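Side-chain contacts in Maltose/maltodextrin transport permease homologue (Bdellovibrio bacteriovorus HD100, PDB 6FFL), which binds maltotriose through this MalE-type solute-binding domain, which in the whole protein is fused to the MalF transmembrane subunit of a probable maltose/maltodextrin ABC transporter: residues A276-E281 against E285-L290; K270-N275 against K289-L294; K123-P128 against K140-D145; E134-G139 against L201-Q206. All blocks are in the same frame, centred on the assembly; numbering follows the deposited sequence.

Contact 1. Residues A276-E281 against E285-L290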
loop_
_atom_site.group_PDB
_atom_site.type_symbol
_atom_site.label_atom_id
_atom_site.label_comp_id
_atom_site.label_asym_id
_atom_site.label_seq_id
_atom_site.Cartn_x
_atom_site.Cartn_y
_atom_site.Cartn_z
ATOM N N ALA A 276 2.638 23.130 -3.759
ATOM C CA ALA A 276 3.287 24.295 -4.343
ATOM C C ALA A 276 2.426 25.548 -4.181
ATOM O O ALA A 276 2.961 26.661 -4.083
ATOM C CB ALA A 276 3.583 24.016 -5.816
ATOM N N ASN A 277 1.097 25.389 -4.162
ATOM C CA ASN A 277 0.156 26.494 -3.941
ATOM C C ASN A 277 -0.037 26.717 -2.448
ATOM O O ASN A 277 -0.518 25.820 -1.754
ATOM C CB ASN A 277 -1.216 26.177 -4.548
ATOM C CG ASN A 277 -1.172 25.948 -6.036
ATOM O OD1 ASN A 277 -0.499 26.675 -6.758
ATOM N ND2 ASN A 277 -1.918 24.945 -6.511
ATOM N N MET A 278 0.286 27.913 -1.961
ATOM C CA MET A 278 0.007 28.302 -0.584
ATOM C C MET A 278 -0.690 29.655 -0.597
ATOM O O MET A 278 -0.219 30.588 -1.256
ATOM C CB MET A 278 1.288 28.380 0.256
ATOM C CG MET A 278 2.013 27.060 0.431
ATOM S SD MET A 278 1.254 26.034 1.713
ATOM C CE MET A 278 2.081 24.482 1.408
ATOM N N LYS A 279 -1.801 29.760 0.139
ATOM C CA LYS A 279 -2.601 30.982 0.112
ATOM C C LYS A 279 -1.839 32.182 0.655
ATOM O O LYS A 279 -2.086 33.315 0.227
ATOM C CB LYS A 279 -3.887 30.800 0.917
ATOM C CG LYS A 279 -4.871 29.799 0.345
ATOM C CD LYS A 279 -6.082 29.687 1.262
ATOM C CE LYS A 279 -6.814 28.374 1.075
ATOM N NZ LYS A 279 -8.188 28.449 1.639
ATOM N N SER A 280 -0.935 31.970 1.606
ATOM C CA SER A 280 -0.237 33.084 2.232
ATOM C C SER A 280 0.966 32.543 2.982
ATOM O O SER A 280 1.118 31.334 3.165
ATOM C CB SER A 280 -1.148 33.858 3.187
ATOM O OG SER A 280 -1.250 33.182 4.426
ATOM N N GLU A 281 1.812 33.466 3.440
ATOM C CA GLU A 281 2.977 33.067 4.222
ATOM C C GLU A 281 2.561 32.375 5.514
ATOM O O GLU A 281 3.208 31.416 5.945
ATOM C CB GLU A 281 3.856 34.288 4.509
ATOM C CG GLU A 281 5.173 33.974 5.224
ATOM C CD GLU A 281 6.117 33.084 4.412
ATOM O OE1 GLU A 281 5.968 32.997 3.171
ATOM O OE2 GLU A 281 7.018 32.470 5.026
ATOM N N GLU A 285 3.854 28.658 6.710
ATOM C CA GLU A 285 4.539 28.421 7.977
ATOM C C GLU A 285 3.767 27.433 8.844
ATOM O O GLU A 285 4.364 26.579 9.508
ATOM C CB GLU A 285 4.741 29.744 8.721
ATOM C CG GLU A 285 5.541 30.783 7.942
ATOM C CD GLU A 285 5.719 32.083 8.705
ATOM O OE1 GLU A 285 6.688 32.186 9.481
ATOM O OE2 GLU A 285 4.889 33.000 8.531
ATOM N N ALA A 286 2.435 27.533 8.845
ATOM C CA ALA A 286 1.628 26.595 9.619
ATOM C C ALA A 286 1.724 25.188 9.046
ATOM O O ALA A 286 1.782 24.208 9.799
ATOM C CB ALA A 286 0.172 27.058 9.663
ATOM N N ALA A 287 1.752 25.067 7.715
ATOM C CA ALA A 287 1.857 23.749 7.095
ATOM C C ALA A 287 3.194 23.096 7.420
ATOM O O ALA A 287 3.265 21.880 7.646
ATOM C CB ALA A 287 1.666 23.871 5.579
ATOM N N VAL A 288 4.266 23.885 7.445
ATOM C CA VAL A 288 5.577 23.332 7.761
ATOM C C VAL A 288 5.623 22.873 9.213
ATOM O O VAL A 288 6.157 21.801 9.519
ATOM C CB VAL A 288 6.675 24.360 7.428
ATOM C CG1 VAL A 288 8.013 23.952 8.013
ATOM C CG2 VAL A 288 6.789 24.502 5.913
ATOM N N LYS A 289 5.036 23.657 10.124
ATOM C CA LYS A 289 4.946 23.240 11.522
ATOM C C LYS A 289 4.196 21.922 11.652
ATOM O O LYS A 289 4.631 21.016 12.370
ATOM C CB LYS A 289 4.260 24.316 12.362
ATOM C CG LYS A 289 5.118 25.525 12.653
ATOM C CD LYS A 289 4.349 26.532 13.485
ATOM C CE LYS A 289 5.252 27.235 14.480
ATOM N NZ LYS A 289 4.735 28.592 14.781
ATOM N N LEU A 290 3.069 21.792 10.949
ATOM C CA LEU A 290 2.285 20.568 11.034
ATOM C C LEU A 290 3.046 19.385 10.450
ATOM O O LEU A 290 3.007 18.281 11.007
ATOM C CB LEU A 290 0.947 20.757 10.323
ATOM C CG LEU A 290 -0.017 19.576 10.437
ATOM C CD1 LEU A 290 -0.345 19.324 11.905
ATOM C CD2 LEU A 290 -1.281 19.848 9.641
#
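E285 meets E281 by the i to i+4 backbone bond of an alpha-helix, in the first turns of helix 281-294: the backbone N of E285 donates to E281 O over 2.9 Å, with a nearly straight N-H...O angle of 172°. S280 is the N-cap of this helix, and serine suits the place because its hydroxyl is bonded to H283 ND1 and, weakly, to the backbone N of A282. An acidic residue such as E281 in the first turn probably gains from the helix dipole; E285, a turn further on, less so. E281 bends at chi2 (63°), and in the E285 conformer given the two chains cross at about a right angle. The two carboxylates are like charges on an exposed surface; their exact spacing is doubtful, since E285 has two conformers. Past A286, which packs on I5 of strand 4-9, A287 points at the loop and is buried, resting on L274 as well; alanine leaves room for the long M278, whose first torsion (-64°) and bent chi2 bring its thioether across from the loop. The meeting is methyl to methyl, M278 CE lying 4.2 Å from A287 CB.

Contact 2. Residues K270-N275 against K289-L294; sequences KGYSLN and KLLKYL
Y272 and L291 form the tight part of this buried contact, with Y272 CB only 3.4 Å from L291 CD1. Their side chains slide past each other in opposite directions, the leucine branching between strand and helix because its CG stands anti to the backbone N (chi1 168°). Its other methyl, CD2, takes up L274, lying 3.9 Å from L274 CG, so one leucine fork serves two residues of the strand. A branched aliphatic chain suits this role, needing no polar partner. L294 crosses the tyrosine at about a right angle and sets CD1 3.6 Å from Y272 CE1, meeting the ring obliquely. At the phenol end the hydroxyl packs on L294 and also reaches a water. This water, lying in the ring plane, accepts from Y272 OH at 2.6 Å and donates to L294 O at 2.8 Å, so the buried hydroxyl has a polar partner. Solvent lies on the far side of the helix, where K289 and K292 are exposed. The short strand and helix segments run nearly antiparallel, 165° apart, as in the layered alpha/beta lobes of periplasmic-type binding proteins; K270, on the same strand, touches two glucose units in the glycan pocket.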
loop_
_atom_site.group_PDB
_atom_site.type_symbol
_atom_site.label_atom_id
_atom_site.label_comp_id
_atom_site.label_asym_id
_atom_site.label_seq_id
_atom_site.Cartn_x
_atom_site.Cartn_y
_atom_site.Cartn_z
ATOM N N LYS A 270 4.103 5.704 3.129
ATOM C CA LYS A 270 3.103 6.715 2.815
ATOM C C LYS A 270 3.519 7.967 3.572
ATOM O O LYS A 270 3.909 7.883 4.738
ATOM C CB LYS A 270 1.690 6.245 3.204
ATOM C CG LYS A 270 1.234 4.965 2.460
ATOM C CD LYS A 270 -0.067 4.415 3.029
ATOM C CE LYS A 270 0.163 3.724 4.380
ATOM N NZ LYS A 270 1.081 2.545 4.277
ATOM N N GLY A 271 3.515 9.114 2.898
ATOM C CA GLY A 271 4.095 10.272 3.543
ATOM C C GLY A 271 3.508 11.574 3.054
ATOM O O GLY A 271 2.637 11.602 2.180
ATOM N N TYR A 272 4.023 12.662 3.633
ATOM C CA TYR A 272 3.497 14.009 3.453
ATOM C C TYR A 272 4.265 14.772 2.382
ATOM O O TYR A 272 5.495 14.681 2.296
ATOM C CB TYR A 272 3.559 14.782 4.775
ATOM C CG TYR A 272 2.751 14.153 5.902
ATOM C CD1 TYR A 272 1.401 14.461 6.061
ATOM C CD2 TYR A 272 3.337 13.269 6.801
ATOM C CE1 TYR A 272 0.656 13.910 7.084
ATOM C CE2 TYR A 272 2.595 12.693 7.827
ATOM C CZ TYR A 272 1.250 13.022 7.960
ATOM O OH TYR A 272 0.491 12.462 8.968
ATOM N N SER A 273 3.525 15.521 1.566
ATOM C CA SER A 273 4.091 16.486 0.634
ATOM C C SER A 273 3.431 17.833 0.873
ATOM O O SER A 273 2.292 17.898 1.333
ATOM C CB SER A 273 3.877 16.072 -0.836
ATOM O OG SER A 273 4.468 14.808 -1.126
ATOM N N LEU A 274 4.157 18.906 0.543
ATOM C CA LEU A 274 3.667 20.281 0.649
ATOM C C LEU A 274 3.215 20.803 -0.716
ATOM O O LEU A 274 3.957 20.710 -1.695
ATOM C CB LEU A 274 4.767 21.186 1.207
ATOM C CG LEU A 274 5.181 21.043 2.676
ATOM C CD1 LEU A 274 6.334 22.000 2.969
ATOM C CD2 LEU A 274 4.021 21.359 3.599
ATOM N N ASN A 275 2.003 21.361 -0.768
ATOM C CA ASN A 275 1.472 21.974 -1.981
ATOM C C ASN A 275 2.371 23.110 -2.455
ATOM O O ASN A 275 2.816 23.951 -1.665
ATOM C CB ASN A 275 0.055 22.490 -1.703
ATOM C CG ASN A 275 -0.768 22.704 -2.964
ATOM O OD1 ASN A 275 -0.237 22.978 -4.037
ATOM N ND2 ASN A 275 -2.090 22.575 -2.830
ATOM N N LYS A 289 5.036 23.657 10.124
ATOM C CA LYS A 289 4.946 23.240 11.522
ATOM C C LYS A 289 4.196 21.922 11.652
ATOM O O LYS A 289 4.631 21.016 12.370
ATOM C CB LYS A 289 4.260 24.316 12.362
ATOM C CG LYS A 289 5.118 25.525 12.653
ATOM C CD LYS A 289 4.349 26.532 13.485
ATOM C CE LYS A 289 5.252 27.235 14.480
ATOM N NZ LYS A 289 4.735 28.592 14.781
ATOM N N LEU A 290 3.069 21.792 10.949
ATOM C CA LEU A 290 2.285 20.568 11.034
ATOM C C LEU A 290 3.046 19.385 10.450
ATOM O O LEU A 290 3.007 18.281 11.007
ATOM C CB LEU A 290 0.947 20.757 10.323
ATOM C CG LEU A 290 -0.017 19.576 10.437
ATOM C CD1 LEU A 290 -0.345 19.324 11.905
ATOM C CD2 LEU A 290 -1.281 19.848 9.641
ATOM N N LEU A 291 3.731 19.599 9.321
ATOM C CA LEU A 291 4.538 18.546 8.702
ATOM C C LEU A 291 5.623 18.043 9.649
ATOM O O LEU A 291 5.857 16.832 9.757
ATOM C CB LEU A 291 5.167 19.082 7.413
ATOM C CG LEU A 291 6.265 18.255 6.750
ATOM C CD1 LEU A 291 5.668 16.983 6.274
ATOM C CD2 LEU A 291 6.891 19.014 5.583
ATOM N N LYS A 292 6.322 18.960 10.314
ATOM C CA LYS A 292 7.346 18.549 11.268
ATOM C C LYS A 292 6.728 17.808 12.450
ATOM O O LYS A 292 7.289 16.819 12.933
ATOM C CB LYS A 292 8.131 19.768 11.750
ATOM C CG LYS A 292 8.996 20.442 10.671
ATOM C CD LYS A 292 9.652 21.709 11.255
ATOM C CE LYS A 292 10.620 22.365 10.286
ATOM N NZ LYS A 292 11.105 23.692 10.800
ATOM N N TYR A 293 5.567 18.263 12.923
ATOM C CA TYR A 293 4.912 17.586 14.041
ATOM C C TYR A 293 4.459 16.175 13.660
ATOM O O TYR A 293 4.660 15.218 14.426
ATOM C CB TYR A 293 3.727 18.416 14.531
ATOM C CG TYR A 293 2.910 17.718 15.588
ATOM C CD1 TYR A 293 3.408 17.553 16.876
ATOM C CD2 TYR A 293 1.647 17.224 15.303
ATOM C CE1 TYR A 293 2.669 16.910 17.851
ATOM C CE2 TYR A 293 0.896 16.583 16.273
ATOM C CZ TYR A 293 1.414 16.428 17.542
ATOM O OH TYR A 293 0.674 15.792 18.508
ATOM N N LEU A 294 3.831 16.021 12.491
ATOM C CA LEU A 294 3.258 14.724 12.140
ATOM C C LEU A 294 4.321 13.704 11.770
ATOM O O LEU A 294 4.003 12.513 11.682
ATOM C CB LEU A 294 2.250 14.863 10.992
ATOM C CG LEU A 294 0.969 15.628 11.347
ATOM C CD1 LEU A 294 0.103 15.851 10.107
ATOM C CD2 LEU A 294 0.188 14.907 12.445
HETATM O O HOH W 1 1.730 11.132 10.823
#

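Contact 3. Residues K123-P128 against K140-D145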
loop_
_atom_site.group_PDB
_atom_site.type_symbol
_atom_site.label_atom_id
_atom_site.label_comp_id
_atom_site.label_asym_id
_atom_site.label_seq_id
_atom_site.Cartn_x
_atom_site.Cartn_y
_atom_site.Cartn_z
ATOM N N LYS A 123 -7.994 -18.969 14.648
ATOM C CA LYS A 123 -9.129 -19.855 14.903
ATOM C C LYS A 123 -9.077 -21.084 14.004
ATOM O O LYS A 123 -9.578 -22.150 14.376
ATOM C CB LYS A 123 -10.456 -19.124 14.666
ATOM C CG LYS A 123 -11.100 -18.505 15.873
ATOM C CD LYS A 123 -12.402 -17.811 15.475
ATOM C CE LYS A 123 -13.472 -17.981 16.538
ATOM N NZ LYS A 123 -12.930 -17.790 17.912
ATOM N N PHE A 124 -8.505 -20.942 12.811
ATOM C CA PHE A 124 -8.492 -21.985 11.792
ATOM C C PHE A 124 -7.109 -22.531 11.489
ATOM O O PHE A 124 -6.973 -23.714 11.184
ATOM C CB PHE A 124 -9.104 -21.443 10.495
ATOM C CG PHE A 124 -10.486 -20.886 10.674
ATOM C CD1 PHE A 124 -11.550 -21.720 10.978
ATOM C CD2 PHE A 124 -10.722 -19.524 10.539
ATOM C CE1 PHE A 124 -12.829 -21.208 11.146
ATOM C CE2 PHE A 124 -11.994 -19.007 10.701
ATOM C CZ PHE A 124 -13.053 -19.853 11.012
ATOM N N ILE A 125 -6.075 -21.696 11.544
ATOM C CA ILE A 125 -4.745 -22.061 11.077
ATOM C C ILE A 125 -3.728 -21.681 12.142
ATOM O O ILE A 125 -3.693 -20.527 12.584
ATOM C CB ILE A 125 -4.410 -21.360 9.750
ATOM C CG1 ILE A 125 -5.363 -21.822 8.642
ATOM C CG2 ILE A 125 -2.937 -21.576 9.373
ATOM C CD1 ILE A 125 -5.312 -20.950 7.422
ATOM N N THR A 126 -2.892 -22.643 12.533
ATOM C CA THR A 126 -1.770 -22.416 13.438
ATOM C C THR A 126 -0.443 -22.303 12.703
ATOM O O THR A 126 0.416 -21.505 13.097
ATOM C CB THR A 126 -1.681 -23.553 14.470
ATOM O OG1 THR A 126 -2.927 -23.670 15.156
ATOM C CG2 THR A 126 -0.578 -23.284 15.478
ATOM N N THR A 127 -0.256 -23.092 11.648
ATOM C CA THR A 127 0.979 -23.086 10.868
ATOM C C THR A 127 0.667 -22.642 9.451
ATOM O O THR A 127 -0.049 -23.355 8.726
ATOM C CB THR A 127 1.627 -24.472 10.866
ATOM O OG1 THR A 127 1.795 -24.909 12.218
ATOM C CG2 THR A 127 2.988 -24.435 10.186
ATOM N N PRO A 128 1.149 -21.486 9.015
ATOM C CA PRO A 128 0.771 -20.980 7.688
ATOM C C PRO A 128 1.429 -21.787 6.585
ATOM O O PRO A 128 2.483 -22.404 6.794
ATOM C CB PRO A 128 1.290 -19.533 7.702
ATOM C CG PRO A 128 2.398 -19.527 8.705
ATOM C CD PRO A 128 2.003 -20.541 9.759
ATOM N N LYS A 140 -8.351 -25.157 -0.037
ATOM C CA LYS A 140 -9.487 -26.010 -0.373
ATOM C C LYS A 140 -10.140 -26.569 0.883
ATOM O O LYS A 140 -11.371 -26.629 0.974
ATOM C CB LYS A 140 -9.047 -27.154 -1.288
ATOM C CG LYS A 140 -8.643 -26.731 -2.701
ATOM C CD LYS A 140 -8.231 -27.949 -3.536
ATOM C CE LYS A 140 -7.781 -27.546 -4.933
ATOM N NZ LYS A 140 -7.307 -28.726 -5.705
ATOM N N LYS A 141 -9.336 -26.991 1.861
ATOM C CA LYS A 141 -9.926 -27.537 3.080
ATOM C C LYS A 141 -10.670 -26.465 3.864
ATOM O O LYS A 141 -11.659 -26.768 4.542
ATOM C CB LYS A 141 -8.842 -28.192 3.944
ATOM C CG LYS A 141 -8.281 -29.455 3.309
ATOM C CD LYS A 141 -7.551 -30.330 4.298
ATOM C CE LYS A 141 -6.459 -29.553 4.987
ATOM N NZ LYS A 141 -5.421 -30.452 5.558
ATOM N N MET A 142 -10.235 -25.210 3.754
ATOM C CA MET A 142 -10.817 -24.099 4.494
ATOM C C MET A 142 -11.995 -23.443 3.778
ATOM O O MET A 142 -12.611 -22.531 4.344
ATOM C CB MET A 142 -9.743 -23.045 4.763
ATOM C CG MET A 142 -8.689 -23.442 5.779
ATOM S SD MET A 142 -9.412 -23.825 7.388
ATOM C CE MET A 142 -8.109 -24.807 8.124
ATOM N N THR A 143 -12.313 -23.868 2.551
ATOM C CA THR A 143 -13.462 -23.374 1.799
ATOM C C THR A 143 -14.611 -24.348 2.025
ATOM O O THR A 143 -14.524 -25.518 1.627
ATOM C CB THR A 143 -13.137 -23.266 0.310
ATOM O OG1 THR A 143 -11.950 -22.479 0.130
ATOM C CG2 THR A 143 -14.292 -22.612 -0.451
ATOM N N VAL A 144 -15.687 -23.880 2.657
ATOM C CA VAL A 144 -16.718 -24.794 3.142
ATOM C C VAL A 144 -18.107 -24.256 2.823
ATOM O O VAL A 144 -18.380 -23.062 2.988
ATOM C CB VAL A 144 -16.562 -25.061 4.654
ATOM C CG1 VAL A 144 -16.284 -23.777 5.398
ATOM C CG2 VAL A 144 -17.801 -25.759 5.222
ATOM N N ASP A 145 -18.989 -25.156 2.386
ATOM C CA ASP A 145 -20.391 -24.869 2.116
ATOM C C ASP A 145 -21.166 -25.729 3.106
ATOM O O ASP A 145 -21.357 -26.927 2.880
ATOM C CB ASP A 145 -20.739 -25.191 0.664
ATOM C CG ASP A 145 -22.230 -25.208 0.394
ATOM O OD1 ASP A 145 -23.030 -24.724 1.230
ATOM O OD2 ASP A 145 -22.600 -25.695 -0.695
#
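M142 meets F124 and I125 of the 123-128 loop, and its sulfur and terminal methyl do the work. The methyl CE sits 3.4 Å from F124 O, while SD lies 3.9 Å from F124 CB. With SD 5.4 Å from the centroid of the F124 ring and 51° off the ring normal, this is an oblique Met-aromatic contact. CE also approaches the CG1 branch of I125, 4.1 Å from I125 CG1. A bend at chi2 (-59°) curls the thioether back toward the loop, something a flexible, unbranched methionine does easily. In the next shell, K123 CB lies over one face of the F124 ring, offset toward its rim, and R154 touches the same phenylalanine. I125 is buried against A229 and M230 of strand 228-234 and Y120 of strand 116-121, and M142 itself reaches A229; a beta-branched isoleucine suits this wedge between sheet and helix. Beyond M142, the hydroxyl of T143 bonds to G139 O and to the backbone N of G156. F124 and M142 also touch a crystal neighbour, which may influence their exact pose. The contact therefore rests on dispersion and the polarisability of sulfur, probably helped by weak attraction between the thioether methyl and the F124 carbonyl oxygen, and it is adaptable in direction rather than fixed by strong polar bonds.

Contact 4. Residues E134-G139 against L201-Q206; sequences ELIELG and LKLRDQ
This is a small apolar contact between two helices, 132-142 and 191-205, the first of which also packs L135 and L138 on M230 of strand 228-234. I136 carries it: its longer branch reaches across, CG1 lying 3.8 Å from L203 CD2, and the two side chains meet at a slant. The branch stands there because CG1 is anti to the carbonyl carbon (chi1 -70°). Leucine and isoleucine suit the seam, since branched hydrocarbon packs without polar demands. At the outer margin K202 lies at about a right angle to I136. Its otherwise extended chain turns at chi4 (-70°), leaving NZ 3.8 Å from I136 CD1, while the ammonium makes a salt bridge with OD2 of D207, a residue that I136 also touches. A lysine suits this margin because its long methylene chain can run beside the seam while the charged end meets the carboxylate just past the helix. Between the helices, then, the attraction is dispersive, and the charge of K202 is directed to an acidic partner beside the seam, with hydrocarbon as its neighbour on the I136 side.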
loop_
_atom_site.group_PDB
_atom_site.type_symbol
_atom_site.label_atom_id
_atom_site.label_comp_id
_atom_site.label_asym_id
_atom_site.label_seq_id
_atom_site.Cartn_x
_atom_site.Cartn_y
_atom_site.Cartn_z
ATOM N N GLU A 134 0.946 -25.833 -0.863
ATOM C CA GLU A 134 0.358 -25.877 0.472
ATOM C C GLU A 134 -0.781 -24.877 0.606
ATOM O O GLU A 134 -1.802 -25.165 1.241
ATOM C CB GLU A 134 1.423 -25.580 1.530
ATOM C CG GLU A 134 2.411 -26.712 1.754
ATOM C CD GLU A 134 3.405 -26.404 2.863
ATOM O OE1 GLU A 134 3.240 -25.367 3.550
ATOM O OE2 GLU A 134 4.344 -27.205 3.049
ATOM N N LEU A 135 -0.604 -23.681 0.043
ATOM C CA LEU A 135 -1.654 -22.668 0.116
ATOM C C LEU A 135 -2.945 -23.170 -0.514
ATOM O O LEU A 135 -4.037 -22.984 0.042
ATOM C CB LEU A 135 -1.181 -21.388 -0.570
ATOM C CG LEU A 135 -2.238 -20.308 -0.796
ATOM C CD1 LEU A 135 -2.564 -19.678 0.532
ATOM C CD2 LEU A 135 -1.703 -19.263 -1.774
ATOM N N ILE A 136 -2.840 -23.852 -1.655
ATOM C CA ILE A 136 -4.041 -24.308 -2.343
ATOM C C ILE A 136 -4.678 -25.475 -1.604
ATOM O O ILE A 136 -5.905 -25.538 -1.464
ATOM C CB ILE A 136 -3.703 -24.665 -3.801
ATOM C CG1 ILE A 136 -3.396 -23.372 -4.565
ATOM C CG2 ILE A 136 -4.841 -25.428 -4.432
ATOM C CD1 ILE A 136 -2.573 -23.586 -5.848
ATOM N N GLU A 137 -3.865 -26.428 -1.143
ATOM C CA GLU A 137 -4.398 -27.565 -0.396
ATOM C C GLU A 137 -5.135 -27.103 0.856
ATOM O O GLU A 137 -6.263 -27.541 1.131
ATOM C CB GLU A 137 -3.260 -28.518 -0.023
ATOM C CG GLU A 137 -3.086 -29.708 -0.956
ATOM C CD GLU A 137 -1.623 -30.112 -1.128
ATOM O OE1 GLU A 137 -1.303 -30.794 -2.127
ATOM O OE2 GLU A 137 -0.794 -29.744 -0.262
ATOM N N LEU A 138 -4.489 -26.253 1.657
ATOM C CA LEU A 138 -5.137 -25.703 2.841
ATOM C C LEU A 138 -6.345 -24.858 2.463
ATOM O O LEU A 138 -7.399 -24.945 3.102
ATOM C CB LEU A 138 -4.133 -24.869 3.634
ATOM C CG LEU A 138 -4.542 -24.301 4.988
ATOM C CD1 LEU A 138 -4.952 -25.425 5.945
ATOM C CD2 LEU A 138 -3.381 -23.486 5.540
ATOM N N GLY A 139 -6.206 -24.028 1.428
ATOM C CA GLY A 139 -7.320 -23.200 0.996
ATOM C C GLY A 139 -8.549 -24.007 0.618
ATOM O O GLY A 139 -9.677 -23.598 0.898
ATOM N N LEU A 201 -6.442 -16.601 -11.946
ATOM C CA LEU A 201 -7.600 -17.258 -12.545
ATOM C C LEU A 201 -7.754 -18.683 -12.028
ATOM O O LEU A 201 -8.874 -19.155 -11.801
ATOM C CB LEU A 201 -7.491 -17.265 -14.073
ATOM C CG LEU A 201 -7.765 -15.966 -14.816
ATOM C CD1 LEU A 201 -7.511 -16.200 -16.297
ATOM C CD2 LEU A 201 -9.190 -15.528 -14.606
ATOM N N LYS A 202 -6.639 -19.385 -11.842
ATOM C CA LYS A 202 -6.713 -20.757 -11.348
ATOM C C LYS A 202 -7.233 -20.789 -9.916
ATOM O O LYS A 202 -8.067 -21.634 -9.573
ATOM C CB LYS A 202 -5.333 -21.416 -11.454
ATOM C CG LYS A 202 -5.233 -22.846 -10.938
ATOM C CD LYS A 202 -3.849 -23.413 -11.264
ATOM C CE LYS A 202 -3.659 -24.830 -10.738
ATOM N NZ LYS A 202 -3.566 -24.857 -9.251
ATOM N N LEU A 203 -6.757 -19.873 -9.068
ATOM C CA LEU A 203 -7.273 -19.796 -7.701
ATOM C C LEU A 203 -8.783 -19.576 -7.689
ATOM O O LEU A 203 -9.493 -20.144 -6.852
ATOM C CB LEU A 203 -6.577 -18.671 -6.936
ATOM C CG LEU A 203 -5.081 -18.783 -6.627
ATOM C CD1 LEU A 203 -4.599 -17.557 -5.871
ATOM C CD2 LEU A 203 -4.772 -20.049 -5.852
ATOM N N ARG A 204 -9.292 -18.768 -8.625
ATOM C CA ARG A 204 -10.708 -18.417 -8.620
ATOM C C ARG A 204 -11.570 -19.498 -9.257
ATOM O O ARG A 204 -12.659 -19.800 -8.755
ATOM C CB ARG A 204 -10.917 -17.079 -9.345
ATOM C CG ARG A 204 -12.344 -16.522 -9.285
ATOM C CD ARG A 204 -12.551 -15.367 -10.292
ATOM N NE ARG A 204 -12.624 -15.875 -11.659
ATOM C CZ ARG A 204 -12.722 -15.112 -12.746
ATOM N NH1 ARG A 204 -12.768 -13.793 -12.632
ATOM N NH2 ARG A 204 -12.781 -15.674 -13.946
ATOM N N ASP A 205 -11.114 -20.087 -10.361
ATOM C CA ASP A 205 -11.994 -20.878 -11.215
ATOM C C ASP A 205 -11.718 -22.366 -11.169
ATOM O O ASP A 205 -12.622 -23.160 -11.427
ATOM C CB ASP A 205 -11.884 -20.406 -12.671
ATOM C CG ASP A 205 -12.336 -18.980 -12.846
ATOM O OD1 ASP A 205 -13.101 -18.497 -11.978
ATOM O OD2 ASP A 205 -11.940 -18.345 -13.846
ATOM N N GLN A 206 -10.494 -22.756 -10.839
ATOM C CA GLN A 206 -10.099 -24.156 -10.825
ATOM C C GLN A 206 -10.006 -24.687 -9.398
ATOM O O GLN A 206 -10.705 -25.635 -9.028
ATOM C CB GLN A 206 -8.764 -24.291 -11.565
ATOM C CG GLN A 206 -8.193 -25.684 -11.671
ATOM C CD GLN A 206 -6.969 -25.705 -12.573
ATOM O OE1 GLN A 206 -6.854 -24.895 -13.496
ATOM N NE2 GLN A 206 -6.043 -26.619 -12.300
#

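The four contacts form two pairs on opposite sides of the chain's centre. Contacts 3 and 4 come first in sequence, their segments alternating; they share helix 132-142, have centres about 12 Å apart, and touch through I125 and L138 beside the sheet containing strand 228-234. Contacts 1 and 2 follow, sharing helix 281-294 and residues K289 and L290, with centres about 10 Å apart; L274 of the sheet containing strand 266-274 touches A287 and V288. Between pairs the centres lie about 42 to 51 Å apart, without touching. This separation is consistent with the two-lobed architecture of solute-binding proteins, each pair lying beside a different sheet.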